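Local coordinates for protein putative esterase/lipase/thioesterase (Silicibacter sp., PDB 2PBL) that has an alpha/beta-hydrolase fold and probably cleaves ester or thioester bonds, although its substrate is not established, at residues A[18-23]-A[239-244]. Numbering follows the deposited sequence.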
loop_
_atom_site.group_PDB
_atom_site.type_symbol
_atom_site.label_atom_id
_atom_site.label_comp_id
_atom_site.label_asym_id
_atom_site.label_seq_id
_atom_site.Cartn_x
_atom_site.Cartn_y
_atom_site.Cartn_z
ATOM N N ALA A 18 -8.491 -1.256 -18.761
ATOM C CA ALA A 18 -8.434 0.127 -19.226
ATOM C C ALA A 18 -9.388 1.064 -18.528
ATOM O O ALA A 18 -9.174 2.304 -18.489
ATOM C CB ALA A 18 -8.764 0.157 -20.720
ATOM N N ASP A 19 -10.472 0.499 -18.037
ATOM C CA ASP A 19 -11.469 1.296 -17.395
ATOM C C ASP A 19 -11.181 1.596 -15.929
ATOM O O ASP A 19 -11.760 2.503 -15.386
ATOM C CB ASP A 19 -12.807 0.592 -17.496
ATOM C CG ASP A 19 -13.276 0.416 -18.963
ATOM O OD1 ASP A 19 -13.023 1.332 -19.797
ATOM O OD2 ASP A 19 -13.903 -0.634 -19.257
ATOM N N TYR A 20 -10.293 0.847 -15.289
ATOM C CA TYR A 20 -10.069 1.104 -13.853
ATOM C C TYR A 20 -9.540 2.516 -13.510
ATOM O O TYR A 20 -10.095 3.152 -12.627
ATOM C CB TYR A 20 -9.229 -0.020 -13.220
ATOM C CG TYR A 20 -10.071 -1.262 -12.989
ATOM C CD1 TYR A 20 -10.194 -2.252 -13.964
ATOM C CD2 TYR A 20 -10.754 -1.447 -11.790
ATOM C CE1 TYR A 20 -10.983 -3.389 -13.739
ATOM C CE2 TYR A 20 -11.541 -2.568 -11.565
ATOM C CZ TYR A 20 -11.660 -3.524 -12.545
ATOM O OH TYR A 20 -12.436 -4.627 -12.311
ATOM N N PRO A 21 -8.457 2.973 -14.150
ATOM C CA PRO A 21 -7.917 4.300 -13.816
ATOM C C PRO A 21 -8.918 5.428 -13.864
ATOM O O PRO A 21 -9.004 6.205 -12.915
ATOM C CB PRO A 21 -6.763 4.462 -14.796
ATOM C CG PRO A 21 -6.291 3.086 -14.997
ATOM C CD PRO A 21 -7.570 2.273 -15.090
ATOM N N PRO A 22 -9.663 5.554 -14.969
ATOM C CA PRO A 22 -10.624 6.648 -14.975
ATOM C C PRO A 22 -11.717 6.535 -13.915
ATOM O O PRO A 22 -12.127 7.548 -13.314
ATOM C CB PRO A 22 -11.202 6.598 -16.394
ATOM C CG PRO A 22 -10.893 5.295 -16.916
ATOM C CD PRO A 22 -9.660 4.812 -16.244
ATOM N N ARG A 23 -12.180 5.315 -13.661
ATOM C CA ARG A 23 -13.248 5.132 -12.702
ATOM C C ARG A 23 -12.769 5.364 -11.270
ATOM O O ARG A 23 -13.531 5.845 -10.443
ATOM C CB ARG A 23 -13.851 3.750 -12.829
ATOM C CG ARG A 23 -14.538 3.587 -14.168
ATOM C CD ARG A 23 -14.944 2.186 -14.402
ATOM N NE ARG A 23 -15.553 2.062 -15.724
ATOM C CZ ARG A 23 -16.057 0.933 -16.218
ATOM N NH1 ARG A 23 -16.027 -0.189 -15.507
ATOM N NH2 ARG A 23 -16.580 0.936 -17.433
ATOM N N GLU A 239 -11.800 -15.339 -6.462
ATOM C CA GLU A 239 -11.890 -14.822 -7.841
ATOM C C GLU A 239 -11.514 -13.374 -8.067
ATOM O O GLU A 239 -11.762 -12.841 -9.123
ATOM C CB GLU A 239 -13.272 -15.117 -8.442
ATOM C CG GLU A 239 -13.563 -16.579 -8.570
ATOM C CD GLU A 239 -12.620 -17.352 -9.484
ATOM O OE1 GLU A 239 -11.834 -16.743 -10.224
ATOM O OE2 GLU A 239 -12.691 -18.601 -9.484
ATOM N N LYS A 240 -10.823 -12.764 -7.115
ATOM C CA LYS A 240 -10.362 -11.382 -7.283
ATOM C C LYS A 240 -9.111 -11.279 -8.140
ATOM O O LYS A 240 -8.253 -12.195 -8.117
ATOM C CB LYS A 240 -10.128 -10.726 -5.932
ATOM C CG LYS A 240 -11.364 -10.561 -5.069
ATOM C CD LYS A 240 -12.446 -9.684 -5.666
ATOM C CE LYS A 240 -13.660 -9.622 -4.755
ATOM N NZ LYS A 240 -14.771 -8.903 -5.436
ATOM N N HIS A 241 -9.033 -10.178 -8.917
ATOM C CA HIS A 241 -7.855 -9.914 -9.742
ATOM C C HIS A 241 -7.127 -8.719 -9.124
ATOM O O HIS A 241 -7.533 -8.221 -8.095
ATOM C CB HIS A 241 -8.160 -9.729 -11.242
ATOM C CG HIS A 241 -9.202 -8.713 -11.537
ATOM N ND1 HIS A 241 -9.017 -7.368 -11.313
ATOM C CD2 HIS A 241 -10.428 -8.841 -12.084
ATOM C CE1 HIS A 241 -10.112 -6.717 -11.646
ATOM N NE2 HIS A 241 -10.981 -7.587 -12.124
ATOM N N HIS A 242 -6.029 -8.295 -9.732
ATOM C CA HIS A 242 -5.174 -7.244 -9.141
ATOM C C HIS A 242 -5.842 -5.908 -8.963
ATOM O O HIS A 242 -5.429 -5.123 -8.110
ATOM C CB HIS A 242 -3.889 -7.105 -9.998
ATOM C CG HIS A 242 -2.730 -6.479 -9.285
ATOM N ND1 HIS A 242 -2.105 -7.080 -8.213
ATOM C CD2 HIS A 242 -2.058 -5.327 -9.517
ATOM C CE1 HIS A 242 -1.118 -6.311 -7.795
ATOM N NE2 HIS A 242 -1.046 -5.256 -8.588
ATOM N N PHE A 243 -6.852 -5.619 -9.771
ATOM C CA PHE A 243 -7.494 -4.329 -9.734
ATOM C C PHE A 243 -8.750 -4.252 -8.911
ATOM O O PHE A 243 -9.034 -3.180 -8.429
ATOM C CB PHE A 243 -7.754 -3.797 -11.141
ATOM C CG PHE A 243 -6.523 -3.554 -11.946
ATOM C CD1 PHE A 243 -5.264 -3.484 -11.384
ATOM C CD2 PHE A 243 -6.653 -3.256 -13.291
ATOM C CE1 PHE A 243 -4.165 -3.253 -12.175
ATOM C CE2 PHE A 243 -5.548 -3.002 -14.077
ATOM C CZ PHE A 243 -4.314 -2.993 -13.522
ATOM N N ASN A 244 -9.514 -5.333 -8.741
ATOM C CA ASN A 244 -10.707 -5.254 -7.884
ATOM C C ASN A 244 -10.527 -5.834 -6.469
ATOM O O ASN A 244 -11.467 -5.769 -5.638
ATOM C CB ASN A 244 -11.975 -5.827 -8.549
ATOM C CG ASN A 244 -11.909 -7.270 -8.798
ATOM O OD1 ASN A 244 -10.888 -7.931 -8.567
ATOM N ND2 ASN A 244 -13.037 -7.814 -9.297
HETATM O O HOH W 1 -12.675 -6.604 -14.407
#
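Y20, in helix 20-35, lays one face of its ring on F243, whose CB stands 3.8 Å from the ring centroid and almost on its normal. The F243 ring then turns its edge toward that same tyrosine in an offset edge-to-face pair, planes at 62°, with F243 CD2 3.7 Å from Y20 CD1. Beyond the ring, Y20 OH meets the edge of the H241 imidazole, 3.2 Å from CE1, and a water joins the hydroxyl to H241 NE2.

The imidazole is itself positioned by its own loop. With CG set between the backbone N and carbonyl carbon (chi1 53°), H241 folds back so that ND1 accepts the F243 amide nearly in the ring plane, while N244 OD1 lies over one imidazole face and accepts H241 N at 2.9 Å. Replacing Y20 by an alanine is likely to strip F243 of the ring face its CB and edge lie on, and to leave the bridging water without its hydroxyl partner.

Between H241 and F243 in the chain comes H242, hydrogen-bonded to S137 and E215 in a geometry consistent with the catalytic triad of an alpha/beta-hydrolase. The chemistry thus implies a mainly apolar, aromatic seam with a hydrated polar end, packing the N-terminal helix against the probable catalytic-histidine loop.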